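Local coordinates for protein Baccell_00875 (Bacteroides cellulosilyticus DSM 14838, PDB 5NO8) that probably acts as a polysaccharide lyase that removes the L-rhamnose caps linked to glucuronic acid in complex arabinogalactan proteins, at residues G392-G397 with R445-N450; Y451-E456 with H612-I617; L74-V79 with T85-W90. All blocks are in the same frame, centred on the assembly; numbering follows the deposited sequence.

Contact 1 of 3, residues G392-G397 with R445-N450; sequences GAERLG and RNRGYN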
loop_
_atom_site.group_PDB
_atom_site.type_symbol
_atom_site.label_atom_id
_atom_site.label_comp_id
_atom_site.label_asym_id
_atom_site.label_seq_id
_atom_site.Cartn_x
_atom_site.Cartn_y
_atom_site.Cartn_z
ATOM N N GLY A 392 8.547 -20.814 -8.877
ATOM C CA GLY A 392 7.728 -21.287 -7.767
ATOM C C GLY A 392 7.377 -20.147 -6.831
ATOM O O GLY A 392 7.176 -19.001 -7.280
ATOM N N ALA A 393 7.328 -20.451 -5.535
ATOM C CA ALA A 393 7.060 -19.468 -4.485
ATOM C C ALA A 393 5.756 -18.703 -4.766
ATOM O O ALA A 393 4.716 -19.333 -4.976
ATOM C CB ALA A 393 8.257 -18.531 -4.297
ATOM N N GLU A 394 5.800 -17.374 -4.833
ATOM C CA GLU A 394 4.571 -16.606 -4.990
ATOM C C GLU A 394 3.872 -16.855 -6.331
ATOM O O GLU A 394 2.701 -16.491 -6.469
ATOM C CB GLU A 394 4.852 -15.097 -4.889
ATOM C CG GLU A 394 5.066 -14.552 -3.498
ATOM C CD GLU A 394 6.488 -14.667 -2.972
ATOM O OE1 GLU A 394 7.344 -15.401 -3.547
ATOM O OE2 GLU A 394 6.743 -13.996 -1.949
ATOM N N ARG A 395 4.583 -17.395 -7.321
ATOM C CA ARG A 395 3.969 -17.733 -8.631
ATOM C C ARG A 395 2.907 -18.843 -8.540
ATOM O O ARG A 395 2.098 -18.991 -9.464
ATOM C CB ARG A 395 5.019 -18.103 -9.680
ATOM C CG ARG A 395 5.644 -16.959 -10.476
ATOM C CD ARG A 395 6.321 -15.909 -9.623
ATOM N NE ARG A 395 7.480 -16.455 -8.909
ATOM C CZ ARG A 395 8.126 -15.830 -7.929
ATOM N NH1 ARG A 395 7.755 -14.602 -7.534
ATOM N NH2 ARG A 395 9.158 -16.433 -7.331
ATOM N N LEU A 396 2.878 -19.588 -7.434
ATOM C CA LEU A 396 1.742 -20.463 -7.081
ATOM C C LEU A 396 0.362 -19.801 -7.162
ATOM O O LEU A 396 -0.627 -20.483 -7.425
ATOM C CB LEU A 396 1.911 -21.104 -5.701
ATOM C CG LEU A 396 2.727 -22.411 -5.627
ATOM C CD1 LEU A 396 1.856 -23.565 -6.139
ATOM C CD2 LEU A 396 4.035 -22.361 -6.396
ATOM N N GLY A 397 0.290 -18.484 -6.927
ATOM C CA GLY A 397 -0.956 -17.776 -7.016
ATOM C C GLY A 397 -1.627 -17.894 -8.365
ATOM O O GLY A 397 -2.853 -17.909 -8.413
ATOM N N ARG A 445 16.523 -21.504 -1.679
ATOM C CA ARG A 445 16.038 -21.467 -0.304
ATOM C C ARG A 445 14.827 -22.383 -0.007
ATOM O O ARG A 445 13.950 -22.614 -0.864
ATOM C CB ARG A 445 15.737 -20.017 0.121
ATOM C CG ARG A 445 14.501 -19.411 -0.535
ATOM C CD ARG A 445 14.395 -17.918 -0.294
ATOM N NE ARG A 445 13.333 -17.316 -1.106
ATOM C CZ ARG A 445 13.087 -16.006 -1.208
ATOM N NH1 ARG A 445 13.824 -15.120 -0.540
ATOM N NH2 ARG A 445 12.083 -15.568 -1.985
ATOM N N ASN A 446 14.798 -22.889 1.225
ATOM C CA ASN A 446 13.701 -23.672 1.741
ATOM C C ASN A 446 12.972 -22.712 2.677
ATOM O O ASN A 446 13.427 -22.449 3.787
ATOM C CB ASN A 446 14.239 -24.922 2.455
ATOM C CG ASN A 446 13.145 -25.805 3.027
ATOM O OD1 ASN A 446 11.962 -25.584 2.814
ATOM N ND2 ASN A 446 13.553 -26.826 3.781
ATOM N N ARG A 447 11.837 -22.178 2.213
ATOM C CA ARG A 447 11.193 -21.001 2.814
ATOM C C ARG A 447 9.755 -21.324 3.212
ATOM O O ARG A 447 8.990 -21.834 2.403
ATOM C CB ARG A 447 11.241 -19.890 1.762
ATOM C CG ARG A 447 10.421 -18.639 1.999
ATOM C CD ARG A 447 10.415 -17.850 0.706
ATOM N NE ARG A 447 9.829 -16.517 0.791
ATOM C CZ ARG A 447 9.039 -15.960 -0.146
ATOM N NH1 ARG A 447 8.613 -14.712 0.024
ATOM N NH2 ARG A 447 8.659 -16.638 -1.248
ATOM N N GLY A 448 9.375 -20.990 4.442
ATOM C CA GLY A 448 8.110 -21.453 5.025
ATOM C C GLY A 448 6.866 -20.981 4.290
ATOM O O GLY A 448 5.866 -21.694 4.233
ATOM N N TYR A 449 6.941 -19.773 3.744
ATOM C CA TYR A 449 5.837 -19.173 2.979
ATOM C C TYR A 449 5.408 -20.093 1.847
ATOM O O TYR A 449 4.207 -20.255 1.591
ATOM C CB TYR A 449 6.263 -17.816 2.380
ATOM C CG TYR A 449 6.420 -16.676 3.380
ATOM C CD1 TYR A 449 5.304 -16.088 3.963
ATOM C CD2 TYR A 449 7.685 -16.149 3.703
ATOM C CE1 TYR A 449 5.420 -15.037 4.863
ATOM C CE2 TYR A 449 7.813 -15.071 4.596
ATOM C CZ TYR A 449 6.669 -14.527 5.174
ATOM O OH TYR A 449 6.735 -13.483 6.067
ATOM N N ASN A 450 6.379 -20.719 1.188
ATOM C CA ASN A 450 6.118 -21.445 -0.042
ATOM C C ASN A 450 5.227 -22.657 0.193
ATOM O O ASN A 450 4.468 -23.035 -0.703
ATOM C CB ASN A 450 7.419 -21.886 -0.719
ATOM C CG ASN A 450 8.300 -20.722 -1.129
ATOM O OD1 ASN A 450 7.870 -19.559 -1.137
ATOM N ND2 ASN A 450 9.539 -21.031 -1.501
HETATM O O HOH W 1 5.202 -21.895 -3.253
#
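E394 and R447 face each other in a buried, end-on salt bridge: each terminal nitrogen of the guanidinium meets one carboxylate oxygen. R447 NH1 gives a bond of 2.8 Å to E394 OE2 on the syn side, and NH2 reaches E394 OE1, 2.9 Å away, from above the carboxylate plane. The carboxylate is turned 40° from the guanidinium, although both oxygens stay close to the latter's plane. R447 NH2 also makes a weak bond to N450 OD1. A393, small enough to sit at the guanidinium edge, brings its CB within 3.3 Å of N450 OD1.

R447 gets there on a stretched chain, CG anti to the backbone N (chi1 169°) and extended through NE. Its guanidinium lies between Y449 CB and R445 NH2, one over each face. One water donates to both A393 O and N450 O, helping join the 3-10 turn before helix 396-409 to the start of helix 448-465; a bound glycerol nearby may mark a pocket.

E394 at NH1 and NH2 and E537, salt-bridged at NE, together fix the rotation of R447; R445 is paired in turn with D388. Burial probably strengthens these attractions, while the ions need their partners to offset lost solvation.

Contact 2 of 3, residues Y451-E456 with H612-I617; sequences YMWVAE and HYWSTI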
loop_
_atom_site.group_PDB
_atom_site.type_symbol
_atom_site.label_atom_id
_atom_site.label_comp_id
_atom_site.label_asym_id
_atom_site.label_seq_id
_atom_site.Cartn_x
_atom_site.Cartn_y
_atom_site.Cartn_z
ATOM N N TYR A 451 5.287 -23.237 1.392
ATOM C CA TYR A 451 4.522 -24.451 1.717
ATOM C C TYR A 451 3.017 -24.209 1.792
ATOM O O TYR A 451 2.220 -25.095 1.455
ATOM C CB TYR A 451 4.962 -25.017 3.064
ATOM C CG TYR A 451 6.346 -25.628 3.050
ATOM C CD1 TYR A 451 7.483 -24.821 2.956
ATOM C CD2 TYR A 451 6.518 -27.020 3.132
ATOM C CE1 TYR A 451 8.751 -25.371 2.937
ATOM C CE2 TYR A 451 7.790 -27.586 3.124
ATOM C CZ TYR A 451 8.904 -26.759 3.027
ATOM O OH TYR A 451 10.172 -27.290 3.007
ATOM N N MET A 452 2.625 -23.041 2.304
ATOM C CA MET A 452 1.202 -22.704 2.443
ATOM C C MET A 452 0.532 -22.614 1.092
ATOM O O MET A 452 -0.613 -23.022 0.941
ATOM C CB MET A 452 1.013 -21.371 3.150
ATOM C CG MET A 452 1.590 -21.293 4.553
ATOM S SD MET A 452 1.132 -22.705 5.600
ATOM C CE MET A 452 2.480 -23.832 5.302
ATOM N N TRP A 453 1.255 -22.051 0.136
ATOM C CA TRP A 453 0.714 -21.786 -1.199
ATOM C C TRP A 453 0.648 -23.072 -2.009
ATOM O O TRP A 453 -0.330 -23.306 -2.717
ATOM C CB TRP A 453 1.540 -20.727 -1.911
ATOM C CG TRP A 453 1.603 -19.423 -1.154
ATOM C CD1 TRP A 453 0.606 -18.850 -0.399
ATOM C CD2 TRP A 453 2.728 -18.549 -1.070
ATOM N NE1 TRP A 453 1.047 -17.668 0.131
ATOM C CE2 TRP A 453 2.347 -17.460 -0.262
ATOM C CE3 TRP A 453 4.020 -18.577 -1.609
ATOM C CZ2 TRP A 453 3.218 -16.395 0.021
ATOM C CZ3 TRP A 453 4.890 -17.531 -1.317
ATOM C CH2 TRP A 453 4.476 -16.448 -0.515
ATOM N N VAL A 454 1.672 -23.921 -1.876
ATOM C CA VAL A 454 1.617 -25.258 -2.458
ATOM C C VAL A 454 0.458 -26.062 -1.879
ATOM O O VAL A 454 -0.261 -26.706 -2.624
ATOM C CB VAL A 454 2.954 -26.021 -2.299
ATOM C CG1 VAL A 454 2.779 -27.509 -2.645
ATOM C CG2 VAL A 454 3.986 -25.412 -3.207
ATOM N N ALA A 455 0.274 -26.037 -0.565
ATOM C CA ALA A 455 -0.834 -26.735 0.073
ATOM C C ALA A 455 -2.191 -26.218 -0.369
ATOM O O ALA A 455 -3.118 -26.995 -0.628
ATOM C CB ALA A 455 -0.733 -26.625 1.572
ATOM N N GLU A 456 -2.315 -24.899 -0.452
ATOM C CA GLU A 456 -3.536 -24.304 -0.966
ATOM C C GLU A 456 -3.809 -24.863 -2.340
ATOM O O GLU A 456 -4.918 -25.310 -2.588
ATOM C CB GLU A 456 -3.443 -22.774 -1.035
ATOM C CG GLU A 456 -4.587 -22.123 -1.814
ATOM C CD GLU A 456 -5.563 -21.289 -1.013
ATOM O OE1 GLU A 456 -5.254 -20.827 0.116
ATOM O OE2 GLU A 456 -6.678 -21.051 -1.556
ATOM N N HIS A 612 -0.113 -2.665 -3.929
ATOM C CA HIS A 612 0.566 -3.901 -4.067
ATOM C C HIS A 612 -0.433 -4.969 -3.664
ATOM O O HIS A 612 -1.141 -4.831 -2.699
ATOM C CB HIS A 612 1.779 -3.979 -3.171
ATOM C CG HIS A 612 2.522 -5.253 -3.327
ATOM N ND1 HIS A 612 2.357 -6.311 -2.467
ATOM C CD2 HIS A 612 3.354 -5.682 -4.305
ATOM C CE1 HIS A 612 3.114 -7.315 -2.875
ATOM N NE2 HIS A 612 3.732 -6.952 -3.983
ATOM N N TYR A 613 -0.410 -6.077 -4.374
ATOM C CA TYR A 613 -1.435 -7.121 -4.222
ATOM C C TYR A 613 -1.579 -7.716 -2.817
ATOM O O TYR A 613 -2.667 -8.160 -2.459
ATOM C CB TYR A 613 -1.209 -8.228 -5.236
ATOM C CG TYR A 613 -0.056 -9.119 -4.909
ATOM C CD1 TYR A 613 -0.251 -10.245 -4.127
ATOM C CD2 TYR A 613 1.207 -8.871 -5.395
ATOM C CE1 TYR A 613 0.772 -11.102 -3.843
ATOM C CE2 TYR A 613 2.255 -9.729 -5.097
ATOM C CZ TYR A 613 2.022 -10.830 -4.293
ATOM O OH TYR A 613 3.013 -11.734 -3.980
ATOM N N TRP A 614 -0.515 -7.738 -1.991
ATOM C CA TRP A 614 -0.737 -8.236 -0.619
ATOM C C TRP A 614 -1.637 -7.337 0.229
ATOM O O TRP A 614 -2.152 -7.769 1.263
ATOM C CB TRP A 614 0.542 -8.562 0.126
ATOM C CG TRP A 614 1.290 -9.781 -0.285
ATOM C CD1 TRP A 614 2.621 -9.852 -0.416
ATOM C CD2 TRP A 614 0.797 -11.118 -0.558
ATOM N NE1 TRP A 614 3.010 -11.109 -0.768
ATOM C CE2 TRP A 614 1.907 -11.908 -0.861
ATOM C CE3 TRP A 614 -0.476 -11.701 -0.620
ATOM C CZ2 TRP A 614 1.798 -13.267 -1.215
ATOM C CZ3 TRP A 614 -0.582 -13.036 -0.973
ATOM C CH2 TRP A 614 0.534 -13.799 -1.246
ATOM N N SER A 615 -1.911 -6.106 -0.213
ATOM C CA SER A 615 -2.962 -5.312 0.409
ATOM C C SER A 615 -4.297 -6.068 0.467
ATOM O O SER A 615 -5.121 -5.781 1.312
ATOM C CB SER A 615 -3.203 -3.974 -0.311
ATOM O OG SER A 615 -3.693 -4.146 -1.659
ATOM N N THR A 616 -4.507 -7.013 -0.445
ATOM C CA THR A 616 -5.762 -7.784 -0.445
ATOM C C THR A 616 -5.875 -8.748 0.718
ATOM O O THR A 616 -6.965 -9.177 1.021
ATOM C CB THR A 616 -6.005 -8.536 -1.770
ATOM O OG1 THR A 616 -5.003 -9.515 -2.008
ATOM C CG2 THR A 616 -6.030 -7.548 -2.955
ATOM N N ILE A 617 -4.776 -9.048 1.416
ATOM C CA ILE A 617 -4.900 -9.893 2.603
ATOM C C ILE A 617 -5.778 -9.188 3.628
ATOM O O ILE A 617 -6.569 -9.820 4.317
ATOM C CB ILE A 617 -3.535 -10.209 3.268
ATOM C CG1 ILE A 617 -2.554 -10.848 2.301
ATOM C CG2 ILE A 617 -3.757 -11.177 4.435
ATOM C CD1 ILE A 617 -1.133 -10.789 2.811
#
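H612 O is gripped by two donors of the same residue, S615 N and S615 OG, the hydroxyl at 2.8 Å; they arrive from opposite faces of the carbonyl plane. This is a type I turn from H612 to S615 leading into helix 615-629. One residue on, Y613 O likewise accepts from T616 N and T616 OG1, the latter at 2.7 Å and almost in line with the carbonyl. Serine and threonine suit this place because their short hydroxyls fold back onto the preceding backbone.

The turn carries W614 toward helix 448-465, where W453 meets it. The two indoles, CG anti to the carbonyl carbon in each (chi1 -58° in W453), together bridge the 13.6 Å between the CA atoms of W453 and W614. The planes are nearly parallel, 21° apart, but slid so far that the six-membered rings hardly overlap. Y613 supports W614 from its own segment, with CE1 over the centre of one indole face. W682 of helix 682-692 touches both indoles, so helix 448-465 and the turn before helix 615-629 meet through a cluster of three tryptophans. The closest approach of the first two joins W453 CZ2 to W614 CZ2 at 3.7 Å.

Contact 3 of 3, residues L74-V79 with T85-W90; sequences LGYFTV and TVKREW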
loop_
_atom_site.group_PDB
_atom_site.type_symbol
_atom_site.label_atom_id
_atom_site.label_comp_id
_atom_site.label_asym_id
_atom_site.label_seq_id
_atom_site.Cartn_x
_atom_site.Cartn_y
_atom_site.Cartn_z
ATOM N N LEU A 74 13.243 22.192 5.326
ATOM C CA LEU A 74 14.184 22.397 4.268
ATOM C C LEU A 74 13.564 21.883 2.976
ATOM O O LEU A 74 12.482 21.292 2.985
ATOM C CB LEU A 74 15.526 21.747 4.554
ATOM C CG LEU A 74 16.163 22.199 5.879
ATOM C CD1 LEU A 74 17.515 21.522 5.998
ATOM C CD2 LEU A 74 16.252 23.718 6.007
ATOM N N GLY A 75 14.203 22.172 1.863
ATOM C CA GLY A 75 13.609 21.768 0.581
ATOM C C GLY A 75 14.460 22.146 -0.584
ATOM O O GLY A 75 15.653 22.430 -0.435
ATOM N N TYR A 76 13.839 22.140 -1.755
ATOM C CA TYR A 76 14.537 22.342 -3.009
ATOM C C TYR A 76 13.610 22.790 -4.119
ATOM O O TYR A 76 12.396 22.699 -4.014
ATOM C CB TYR A 76 15.277 21.042 -3.418
ATOM C CG TYR A 76 14.375 19.826 -3.495
ATOM C CD1 TYR A 76 13.636 19.561 -4.633
ATOM C CD2 TYR A 76 14.259 18.942 -2.417
ATOM C CE1 TYR A 76 12.812 18.449 -4.694
ATOM C CE2 TYR A 76 13.413 17.834 -2.459
ATOM C CZ TYR A 76 12.708 17.587 -3.619
ATOM O OH TYR A 76 11.886 16.503 -3.683
ATOM N N PHE A 77 14.207 23.299 -5.188
ATOM C CA PHE A 77 13.465 23.687 -6.373
ATOM C C PHE A 77 14.448 23.800 -7.509
ATOM O O PHE A 77 15.663 23.977 -7.299
ATOM C CB PHE A 77 12.716 25.016 -6.171
ATOM C CG PHE A 77 13.615 26.159 -5.789
ATOM C CD1 PHE A 77 14.337 26.833 -6.753
ATOM C CD2 PHE A 77 13.775 26.530 -4.466
ATOM C CE1 PHE A 77 15.189 27.883 -6.414
ATOM C CE2 PHE A 77 14.622 27.581 -4.133
ATOM C CZ PHE A 77 15.327 28.245 -5.103
ATOM N N THR A 78 13.927 23.680 -8.713
ATOM C CA THR A 78 14.697 23.930 -9.910
ATOM C C THR A 78 14.238 25.237 -10.497
ATOM O O THR A 78 13.081 25.360 -10.891
ATOM C CB THR A 78 14.540 22.773 -10.898
ATOM O OG1 THR A 78 15.044 21.578 -10.291
ATOM C CG2 THR A 78 15.286 23.053 -12.200
ATOM N N VAL A 79 15.146 26.193 -10.635
ATOM C CA VAL A 79 14.809 27.507 -11.133
ATOM C C VAL A 79 15.266 27.623 -12.584
ATOM O O VAL A 79 16.390 27.262 -12.947
ATOM C CB VAL A 79 15.296 28.662 -10.232
ATOM C CG1 VAL A 79 16.757 28.616 -9.975
ATOM C CG2 VAL A 79 14.911 30.010 -10.825
ATOM N N THR A 85 19.075 26.726 -16.216
ATOM C CA THR A 85 18.415 25.884 -15.266
ATOM C C THR A 85 19.389 25.587 -14.122
ATOM O O THR A 85 20.518 25.130 -14.372
ATOM C CB THR A 85 17.987 24.566 -15.943
ATOM O OG1 THR A 85 16.962 24.829 -16.897
ATOM C CG2 THR A 85 17.506 23.537 -14.958
ATOM N N VAL A 86 18.938 25.775 -12.883
ATOM C CA VAL A 86 19.762 25.491 -11.713
ATOM C C VAL A 86 18.891 24.912 -10.606
ATOM O O VAL A 86 17.908 25.519 -10.244
ATOM C CB VAL A 86 20.437 26.755 -11.159
ATOM C CG1 VAL A 86 21.319 26.389 -9.961
ATOM C CG2 VAL A 86 21.265 27.440 -12.243
ATOM N N LYS A 87 19.271 23.768 -10.051
ATOM C CA LYS A 87 18.621 23.248 -8.865
ATOM C C LYS A 87 19.266 23.850 -7.617
ATOM O O LYS A 87 20.524 23.869 -7.502
ATOM C CB LYS A 87 18.669 21.723 -8.783
ATOM C CG LYS A 87 18.042 21.211 -7.494
ATOM C CD LYS A 87 17.825 19.710 -7.486
ATOM C CE LYS A 87 17.312 19.262 -6.131
ATOM N NZ LYS A 87 17.114 17.804 -6.062
ATOM N N ARG A 88 18.420 24.338 -6.715
ATOM C CA ARG A 88 18.849 24.870 -5.420
ATOM C C ARG A 88 18.215 24.074 -4.295
ATOM O O ARG A 88 17.072 23.619 -4.407
ATOM C CB ARG A 88 18.440 26.328 -5.278
ATOM C CG ARG A 88 18.800 27.233 -6.439
ATOM C CD ARG A 88 20.283 27.434 -6.585
ATOM N NE ARG A 88 20.901 28.032 -5.387
ATOM C CZ ARG A 88 21.570 29.189 -5.323
ATOM N NH1 ARG A 88 22.088 29.556 -4.151
ATOM N NH2 ARG A 88 21.754 29.970 -6.388
ATOM N N GLU A 89 18.949 23.903 -3.206
ATOM C CA GLU A 89 18.438 23.235 -2.005
ATOM C C GLU A 89 18.647 24.262 -0.904
ATOM O O GLU A 89 19.767 24.789 -0.784
ATOM C CB GLU A 89 19.223 21.957 -1.693
ATOM C CG GLU A 89 19.159 20.903 -2.782
ATOM C CD GLU A 89 20.137 19.762 -2.554
ATOM O OE1 GLU A 89 21.359 19.958 -2.773
ATOM O OE2 GLU A 89 19.685 18.667 -2.158
ATOM N N TRP A 90 17.600 24.617 -0.164
ATOM C CA TRP A 90 17.794 25.547 0.954
ATOM C C TRP A 90 18.179 24.759 2.177
ATOM O O TRP A 90 17.601 23.701 2.471
ATOM C CB TRP A 90 16.610 26.507 1.167
ATOM C CG TRP A 90 15.284 25.987 1.632
ATOM C CD1 TRP A 90 14.835 25.912 2.932
ATOM C CD2 TRP A 90 14.184 25.595 0.809
ATOM N NE1 TRP A 90 13.548 25.465 2.959
ATOM C CE2 TRP A 90 13.113 25.267 1.673
ATOM C CE3 TRP A 90 13.992 25.497 -0.576
ATOM C CZ2 TRP A 90 11.874 24.815 1.190
ATOM C CZ3 TRP A 90 12.751 25.050 -1.047
ATOM C CH2 TRP A 90 11.728 24.713 -0.166
#
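G75 and W90 open the pairing of two antiparallel strands, 75-79 and 85-90, joined by five backbone hydrogen bonds. F77 and R88 form a complete hydrogen-bonded pair, with R88 N to F77 O at 2.8 Å and F77 N returning to R88 O. V79 and V86 exchange two bonds in the same way. At the G75 end W90 N donates to G75 O at 2.9 Å, with a more bent N-H...O angle of 140°. Alpha hydrogens of Y76, T78, T85, K87 and E89 add CA-H...O contacts to the same carbonyl oxygens.

The aromatic contacts begin with W90, whose indole lies flat over the backbone of L74 and G75. G75 CA stands 3.5 Å from the centroid of the six-membered ring, almost on its normal, a CH-pi contact that glycine allows because a CB would run into the indole. W90 takes the torsion that sets CG between its backbone N and carbonyl carbon (chi1 67°), folding the ring over the neighbouring strand, and NE1 bonds to G73 O. F77 and W90 meet edge to edge, F77 CD2 to W90 CZ3 3.9 Å, the side chains crossing at about a right angle. R88 CB lies over a face of the F77 ring. The R88 guanidinium forms a salt bridge with E107.

Charge and apolar contacts occupy the other face, that of Y76, T78, K87 and E89. K87 stretches out fully to put NZ over one face of the Y76 ring, toward its rim and 4.5 Å from its centroid, in a cation-pi contact, while Y76 OH bonds to E201 and W203. T78 CG2 meets T85 CG2 at 3.6 Å, nearer the turn.

Adjacent antiparallel strands joined by a short connection make this a beta hairpin, whose strand 75-81 also pairs antiparallel with strand 137-145 in a larger mixed sheet.

Overall arrangement
Contacts 1 and 2 are buried neighbours, their centres about 9 Å apart, and share helix 448-465: contact 1 holds its first turn, contact 2 the turn that follows. They touch directly, E394 packing on W453 and Y613, so the ion pair of one borders the aromatic cluster of the other. Contact 3 lies about 45 Å from contact 1, centre to centre, in the beta-rich part of the chain and partly at the surface. Chemistry follows place: a buried ion pair and meeting indoles serve the helical region, whereas the hairpin rests mainly on backbone bonds, with charged groups at its rim. W90, G75 and F77 pack on one face, while on the other the exposed K87 covers the buried ring of Y76.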